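Local coordinates for protein probable transcriptional regulator (Pseudomonas aeruginosa, PDB 2ESN) that probably regulates transcription as a LysR-type factor, with a helix-turn-helix domain for DNA and a periplasmic-binding-protein-like domain for an effector not yet identified, at residues R177-R188 against A243-R254. Sequence-based numbering, arbitrary orientation.
Sequences RYVVVARRDHPR and AGSTDFLLTAPR
The guanidinium of Arg-177 lies flat on that of Arg-254, the planes 28° apart and the centres 4.2 Å from each other, with CD of Arg-254 over the middle of the Arg-177 group. Both chains run extended and side by side; with chi1 at -172° the Arg-254 chain passes slantwise over CG1 of Val-179, touching it with CB and CG. At the same end of the ladder, N of Pro-253 lies over one face of the Tyr-178 ring, toward the rim, and CD of Pro-253 comes 3.8 Å from CE2 of Tyr-178, while the carbonyl of Thr-251 meets the ring edge; the phenol hydroxyl is hydrogen-bonded to that of Tyr-157. At the far end, the imidazole of His-186 has CD of Pro-187 over one face and two hydrogen bonds at its edge. NE2 donates to the carbonyl O of Asp-247 at 2.7 Å, somewhat bent at 142°, and ND1 accepts from the backbone N of Arg-188. Bent at chi2 and chi3, Arg-183 folds over the 244-246 turn, with Gly-244 O above one face of its guanidinium, toward the rim.

Between these ends, strands 178-183 and 249-253 pair antiparallel, with reciprocal backbone hydrogen bonds linking Val-179 with Ala-252 and Val-181 with Leu-250; Arg-254 N adds a bond to Arg-177 O. Val-179, Val-181, Leu-250 and Ala-252 share one face, covered by helices 236-244 and 254-264, as in the alpha/beta effector-binding domain of LysR regulators.

Asp-247 OD2 forms a long salt bridge with NH2 of Arg-188 (3.6 Å), whose NE pairs with Glu-201, and a water bound to OD1 of Asp-247 at 2.6 Å accepts a weak hydrogen bond from NH1 of Arg-183. The backbone N of Asp-247 is hydrogen-bonded to OE1 of Gln-124 of the second subunit, placing this turn at a subunit interface. With both ring nitrogens engaged, His-186 is fixed in rotation and probably neutral as an acceptor at ND1, whereas the stacked arginines must tolerate their like charges.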
ATOM      1  N   ARG C 177       7.562 -31.111  20.661  1.00 43.86           N
ATOM      2  CA  ARG C 177       8.605 -30.416  21.401  1.00 43.13           C
ATOM      3  C   ARG C 177       9.807 -30.060  20.508  1.00 39.75           C
ATOM      4  O   ARG C 177       9.939 -30.566  19.364  1.00 37.17           O
ATOM      5  CB  ARG C 177       9.031 -31.287  22.583  1.00 43.84           C
ATOM      6  CG  ARG C 177       9.452 -32.722  22.194  1.00 47.15           C
ATOM      7  CD  ARG C 177       9.751 -33.548  23.456  1.00 48.53           C
ATOM      8  NE  ARG C 177      10.725 -34.624  23.178  1.00 56.50           N
ATOM      9  CZ  ARG C 177      10.414 -35.859  22.761  1.00 60.59           C
ATOM     10  NH1 ARG C 177       9.143 -36.235  22.543  1.00 62.65           N
ATOM     11  NH2 ARG C 177      11.396 -36.724  22.529  1.00 61.97           N
ATOM     12  N   TYR C 178      10.636 -29.157  21.014  1.00 38.05           N
ATOM     13  CA  TYR C 178      11.930 -28.824  20.412  1.00 37.65           C
ATOM     14  C   TYR C 178      13.037 -29.764  20.887  1.00 36.94           C
ATOM     15  O   TYR C 178      12.996 -30.252  22.023  1.00 35.87           O
ATOM     16  CB  TYR C 178      12.354 -27.413  20.757  1.00 38.30           C
ATOM     17  CG  TYR C 178      11.725 -26.368  19.872  1.00 38.33           C
ATOM     18  CD1 TYR C 178      10.366 -26.083  19.972  1.00 43.64           C
ATOM     19  CD2 TYR C 178      12.486 -25.660  18.927  1.00 39.88           C
ATOM     20  CE1 TYR C 178       9.756 -25.140  19.115  1.00 42.69           C
ATOM     21  CE2 TYR C 178      11.916 -24.686  18.103  1.00 37.07           C
ATOM     22  CZ  TYR C 178      10.544 -24.437  18.201  1.00 41.19           C
ATOM     23  OH  TYR C 178       9.937 -23.509  17.380  1.00 41.18           O
ATOM     24  N   VAL C 179      14.004 -30.025  19.993  1.00 34.90           N
ATOM     25  CA  VAL C 179      15.177 -30.762  20.329  1.00 33.34           C
ATOM     26  C   VAL C 179      16.374 -30.005  19.732  1.00 32.91           C
ATOM     27  O   VAL C 179      16.171 -29.103  18.968  1.00 32.28           O
ATOM     28  CB  VAL C 179      15.122 -32.229  19.812  1.00 33.28           C
ATOM     29  CG1 VAL C 179      14.058 -33.025  20.544  1.00 33.27           C
ATOM     30  CG2 VAL C 179      14.942 -32.313  18.247  1.00 32.59           C
ATOM     31  N   VAL C 180      17.588 -30.364  20.160  1.00 32.17           N
ATOM     32  CA  VAL C 180      18.871 -29.823  19.709  1.00 30.63           C
ATOM     33  C   VAL C 180      19.373 -30.874  18.732  1.00 31.46           C
ATOM     34  O   VAL C 180      19.384 -32.071  19.038  1.00 29.07           O
ATOM     35  CB  VAL C 180      19.869 -29.628  20.880  1.00 31.09           C
ATOM     36  CG1 VAL C 180      21.255 -29.171  20.365  1.00 29.17           C
ATOM     37  CG2 VAL C 180      19.316 -28.550  21.832  1.00 28.86           C
ATOM     38  N   VAL C 181      19.765 -30.377  17.560  1.00 30.77           N
ATOM     39  CA  VAL C 181      20.210 -31.142  16.460  1.00 31.66           C
ATOM     40  C   VAL C 181      21.647 -30.740  16.189  1.00 30.66           C
ATOM     41  O   VAL C 181      21.963 -29.562  16.268  1.00 30.90           O
ATOM     42  CB  VAL C 181      19.301 -30.732  15.237  1.00 31.83           C
ATOM     43  CG1 VAL C 181      19.895 -31.154  13.961  1.00 32.42           C
ATOM     44  CG2 VAL C 181      17.818 -31.233  15.441  1.00 32.55           C
ATOM     45  N   ALA C 182      22.523 -31.726  15.923  1.00 31.60           N
ATOM     46  CA  ALA C 182      23.900 -31.499  15.444  1.00 31.05           C
ATOM     47  C   ALA C 182      24.151 -32.479  14.350  1.00 31.70           C
ATOM     48  O   ALA C 182      23.439 -33.460  14.265  1.00 29.75           O
ATOM     49  CB  ALA C 182      24.885 -31.766  16.540  1.00 31.63           C
ATOM     50  N   ARG C 183      25.180 -32.231  13.525  1.00 32.54           N
ATOM     51  CA  ARG C 183      25.654 -33.277  12.637  1.00 32.70           C
ATOM     52  C   ARG C 183      25.898 -34.552  13.476  1.00 33.28           C
ATOM     53  O   ARG C 183      26.227 -34.488  14.706  1.00 32.82           O
ATOM     54  CB  ARG C 183      26.909 -32.854  11.873  1.00 32.17           C
ATOM     55  CG  ARG C 183      28.174 -32.549  12.729  1.00 32.72           C
ATOM     56  CD  ARG C 183      29.366 -33.026  11.938  1.00 40.19           C
ATOM     57  NE  ARG C 183      29.549 -32.257  10.742  1.00 41.95           N
ATOM     58  CZ  ARG C 183      29.656 -32.674   9.485  1.00 41.09           C
ATOM     59  NH1 ARG C 183      29.847 -31.732   8.580  1.00 40.30           N
ATOM     60  NH2 ARG C 183      29.567 -33.944   9.118  1.00 39.69           N
ATOM     61  N   ARG C 184      25.686 -35.705  12.853  1.00 30.80           N
ATOM     62  CA  ARG C 184      25.773 -36.971  13.542  1.00 31.06           C
ATOM     63  C   ARG C 184      27.139 -37.171  14.219  1.00 30.94           C
ATOM     64  O   ARG C 184      27.218 -37.632  15.357  1.00 30.74           O
ATOM     65  CB  ARG C 184      25.568 -38.126  12.551  1.00 31.37           C
ATOM     66  CG  ARG C 184      25.415 -39.470  13.349  1.00 39.96           C
ATOM     67  CD  ARG C 184      24.887 -40.603  12.481  1.00 52.21           C
ATOM     68  NE  ARG C 184      23.443 -40.410  12.336  1.00 59.26           N
ATOM     69  CZ  ARG C 184      22.770 -40.235  11.199  1.00 58.05           C
ATOM     70  NH1 ARG C 184      23.391 -40.289  10.000  1.00 55.50           N
ATOM     71  NH2 ARG C 184      21.454 -40.021  11.300  1.00 53.74           N
ATOM     72  N   ASP C 185      28.193 -36.849  13.507  1.00 30.41           N
ATOM     73  CA  ASP C 185      29.562 -36.872  14.104  1.00 32.26           C
ATOM     74  C   ASP C 185      30.120 -35.458  14.378  1.00 31.84           C
ATOM     75  O   ASP C 185      30.943 -34.973  13.648  1.00 31.31           O
ATOM     76  CB  ASP C 185      30.506 -37.596  13.165  1.00 29.17           C
ATOM     77  CG  ASP C 185      30.082 -39.065  12.956  1.00 31.24           C
ATOM     78  OD1 ASP C 185      29.539 -39.731  13.863  1.00 35.32           O
ATOM     79  OD2 ASP C 185      30.241 -39.529  11.859  1.00 29.89           O
ATOM     80  N   HIS C 186      29.632 -34.809  15.429  1.00 33.26           N
ATOM     81  CA  HIS C 186      30.053 -33.441  15.722  1.00 31.96           C
ATOM     82  C   HIS C 186      31.396 -33.571  16.484  1.00 32.73           C
ATOM     83  O   HIS C 186      31.499 -34.422  17.371  1.00 31.87           O
ATOM     84  CB  HIS C 186      28.983 -32.803  16.601  1.00 33.66           C
ATOM     85  CG  HIS C 186      29.215 -31.340  16.883  1.00 33.02           C
ATOM     86  ND1 HIS C 186      30.176 -30.882  17.764  1.00 32.02           N
ATOM     87  CD2 HIS C 186      28.594 -30.241  16.400  1.00 31.54           C
ATOM     88  CE1 HIS C 186      30.171 -29.554  17.763  1.00 29.82           C
ATOM     89  NE2 HIS C 186      29.200 -29.142  16.965  1.00 29.67           N
ATOM     90  N   PRO C 187      32.411 -32.716  16.172  1.00 32.53           N
ATOM     91  CA  PRO C 187      33.720 -32.976  16.816  1.00 33.36           C
ATOM     92  C   PRO C 187      33.720 -32.896  18.334  1.00 33.52           C
ATOM     93  O   PRO C 187      34.624 -33.460  18.941  1.00 34.24           O
ATOM     94  CB  PRO C 187      34.689 -31.969  16.159  1.00 31.30           C
ATOM     95  CG  PRO C 187      33.788 -30.833  15.598  1.00 32.32           C
ATOM     96  CD  PRO C 187      32.435 -31.545  15.272  1.00 33.43           C
ATOM     97  N   ARG C 188      32.701 -32.285  18.950  1.00 33.15           N
ATOM     98  CA  ARG C 188      32.766 -31.991  20.373  1.00 33.77           C
ATOM     99  C   ARG C 188      31.593 -32.545  21.145  1.00 36.65           C
ATOM    100  O   ARG C 188      31.468 -32.292  22.332  1.00 38.98           O
ATOM    101  CB  ARG C 188      32.917 -30.485  20.617  1.00 35.12           C
ATOM    102  CG  ARG C 188      34.254 -29.873  20.246  1.00 30.49           C
ATOM    103  CD  ARG C 188      34.303 -28.294  20.175  1.00 31.42           C
ATOM    104  NE  ARG C 188      33.402 -27.722  19.145  1.00 31.87           N
ATOM    105  CZ  ARG C 188      33.756 -27.511  17.883  1.00 31.72           C
ATOM    106  NH1 ARG C 188      34.979 -27.838  17.451  1.00 33.90           N
ATOM    107  NH2 ARG C 188      32.892 -26.987  17.029  1.00 35.29           N
ATOM    108  N   ALA C 243      22.751 -27.727   9.541  1.00 29.58           N
ATOM    109  CA  ALA C 243      23.259 -28.424  10.743  1.00 30.20           C
ATOM    110  C   ALA C 243      24.019 -29.737  10.516  1.00 31.82           C
ATOM    111  O   ALA C 243      24.935 -30.074  11.315  1.00 31.57           O
ATOM    112  CB  ALA C 243      22.121 -28.668  11.688  1.00 28.14           C
ATOM    113  N   GLY C 244      23.608 -30.511   9.482  1.00 32.07           N
ATOM    114  CA  GLY C 244      24.272 -31.740   9.062  1.00 30.49           C
ATOM    115  C   GLY C 244      25.581 -31.530   8.310  1.00 32.07           C
ATOM    116  O   GLY C 244      26.369 -32.460   8.210  1.00 34.30           O
ATOM    117  N   SER C 245      25.831 -30.325   7.796  1.00 31.87           N
ATOM    118  CA  SER C 245      27.097 -30.000   7.131  1.00 31.95           C
ATOM    119  C   SER C 245      28.022 -29.059   7.927  1.00 30.59           C
ATOM    120  O   SER C 245      29.046 -28.690   7.413  1.00 31.61           O
ATOM    121  CB  SER C 245      26.899 -29.431   5.720  1.00 32.92           C
ATOM    122  OG  SER C 245      26.505 -30.484   4.829  1.00 35.55           O
ATOM    123  N   THR C 246      27.727 -28.780   9.189  1.00 29.20           N
ATOM    124  CA  THR C 246      28.585 -27.915   9.966  1.00 29.53           C
ATOM    125  C   THR C 246      28.619 -28.323  11.407  1.00 30.26           C
ATOM    126  O   THR C 246      27.914 -29.297  11.848  1.00 29.40           O
ATOM    127  CB  THR C 246      28.044 -26.455   9.939  1.00 29.14           C
ATOM    128  OG1 THR C 246      26.740 -26.497  10.514  1.00 25.09           O
ATOM    129  CG2 THR C 246      27.967 -25.877   8.521  1.00 28.16           C
ATOM    130  N   ASP C 247      29.388 -27.537  12.187  1.00 28.42           N
ATOM    131  CA  ASP C 247      29.415 -27.791  13.605  1.00 30.52           C
ATOM    132  C   ASP C 247      28.316 -27.022  14.303  1.00 30.87           C
ATOM    133  O   ASP C 247      28.189 -27.097  15.548  1.00 31.78           O
ATOM    134  CB  ASP C 247      30.798 -27.489  14.229  1.00 29.53           C
ATOM    135  CG  ASP C 247      31.896 -28.341  13.585  1.00 31.75           C
ATOM    136  OD1 ASP C 247      31.553 -29.406  13.021  1.00 31.82           O
ATOM    137  OD2 ASP C 247      33.065 -27.942  13.589  1.00 37.62           O
ATOM    138  N   PHE C 248      27.476 -26.357  13.510  1.00 29.97           N
ATOM    139  CA  PHE C 248      26.431 -25.547  14.140  1.00 29.82           C
ATOM    140  C   PHE C 248      25.362 -26.361  14.780  1.00 29.57           C
ATOM    141  O   PHE C 248      24.950 -27.390  14.236  1.00 30.22           O
ATOM    142  CB  PHE C 248      25.809 -24.572  13.153  1.00 27.69           C
ATOM    143  CG  PHE C 248      26.808 -23.706  12.418  1.00 27.79           C
ATOM    144  CD1 PHE C 248      26.447 -23.126  11.235  1.00 26.82           C
ATOM    145  CD2 PHE C 248      28.072 -23.424  12.928  1.00 28.18           C
ATOM    146  CE1 PHE C 248      27.302 -22.294  10.523  1.00 28.92           C
ATOM    147  CE2 PHE C 248      28.982 -22.579  12.218  1.00 30.52           C
ATOM    148  CZ  PHE C 248      28.590 -22.006  11.031  1.00 32.07           C
ATOM    149  N   LEU C 249      24.822 -25.852  15.888  1.00 30.23           N
ATOM    150  CA  LEU C 249      23.697 -26.467  16.510  1.00 29.12           C
ATOM    151  C   LEU C 249      22.380 -25.771  16.091  1.00 30.71           C
ATOM    152  O   LEU C 249      22.378 -24.564  15.791  1.00 32.25           O
ATOM    153  CB  LEU C 249      23.887 -26.408  18.019  1.00 30.25           C
ATOM    154  CG  LEU C 249      25.164 -27.109  18.568  1.00 30.37           C
ATOM    155  CD1 LEU C 249      25.119 -27.121  20.082  1.00 29.29           C
ATOM    156  CD2 LEU C 249      25.216 -28.552  18.062  1.00 29.81           C
ATOM    157  N   LEU C 250      21.275 -26.522  16.078  1.00 29.13           N
ATOM    158  CA  LEU C 250      20.000 -25.989  15.688  1.00 28.67           C
ATOM    159  C   LEU C 250      18.998 -26.495  16.693  1.00 28.18           C
ATOM    160  O   LEU C 250      19.001 -27.673  17.015  1.00 30.09           O
ATOM    161  CB  LEU C 250      19.615 -26.431  14.257  1.00 28.29           C
ATOM    162  CG  LEU C 250      18.126 -26.260  13.838  1.00 27.59           C
ATOM    163  CD1 LEU C 250      17.784 -24.760  13.602  1.00 23.46           C
ATOM    164  CD2 LEU C 250      17.813 -27.065  12.558  1.00 31.07           C
ATOM    165  N   THR C 251      18.134 -25.629  17.194  1.00 27.06           N
ATOM    166  CA  THR C 251      17.114 -26.076  18.188  1.00 27.40           C
ATOM    167  C   THR C 251      15.757 -25.985  17.454  1.00 28.79           C
ATOM    168  O   THR C 251      15.317 -24.878  17.113  1.00 28.46           O
ATOM    169  CB  THR C 251      17.148 -25.199  19.464  1.00 27.27           C
ATOM    170  OG1 THR C 251      18.540 -25.038  19.885  1.00 26.67           O
ATOM    171  CG2 THR C 251      16.204 -25.815  20.565  1.00 29.76           C
ATOM    172  N   ALA C 252      15.166 -27.149  17.151  1.00 28.62           N
ATOM    173  CA  ALA C 252      14.168 -27.274  16.081  1.00 29.69           C
ATOM    174  C   ALA C 252      13.045 -28.169  16.562  1.00 30.02           C
ATOM    175  O   ALA C 252      13.272 -29.026  17.394  1.00 30.28           O
ATOM    176  CB  ALA C 252      14.776 -27.995  14.847  1.00 29.11           C
ATOM    177  N   PRO C 253      11.863 -28.026  15.956  1.00 29.46           N
ATOM    178  CA  PRO C 253      10.826 -28.988  16.152  1.00 30.18           C
ATOM    179  C   PRO C 253      11.275 -30.411  15.874  1.00 30.31           C
ATOM    180  O   PRO C 253      11.839 -30.714  14.787  1.00 29.35           O
ATOM    181  CB  PRO C 253       9.733 -28.559  15.158  1.00 30.41           C
ATOM    182  CG  PRO C 253      10.021 -27.033  14.901  1.00 31.27           C
ATOM    183  CD  PRO C 253      11.500 -26.926  15.027  1.00 30.48           C
ATOM    184  N   ARG C 254      10.966 -31.280  16.837  1.00 30.16           N
ATOM    185  CA  ARG C 254      11.271 -32.711  16.757  1.00 33.14           C
ATOM    186  C   ARG C 254      10.624 -33.445  15.557  1.00 31.85           C
ATOM    187  O   ARG C 254      11.262 -34.249  14.848  1.00 30.41           O
ATOM    188  CB  ARG C 254      10.988 -33.393  18.098  1.00 33.83           C
ATOM    189  CG  ARG C 254      11.472 -34.880  18.146  1.00 36.67           C
ATOM    190  CD  ARG C 254      10.960 -35.544  19.431  1.00 36.50           C
ATOM    191  NE  ARG C 254      11.394 -36.955  19.586  1.00 49.12           N
ATOM    192  CZ  ARG C 254      10.702 -38.068  19.219  1.00 54.37           C
ATOM    193  NH1 ARG C 254      11.213 -39.273  19.432  1.00 53.87           N
ATOM    194  NH2 ARG C 254       9.521 -38.021  18.602  1.00 55.64           N
TER
HETATM  195  O   HOH W   1      31.390 -29.644  10.398  1.00 33.03           O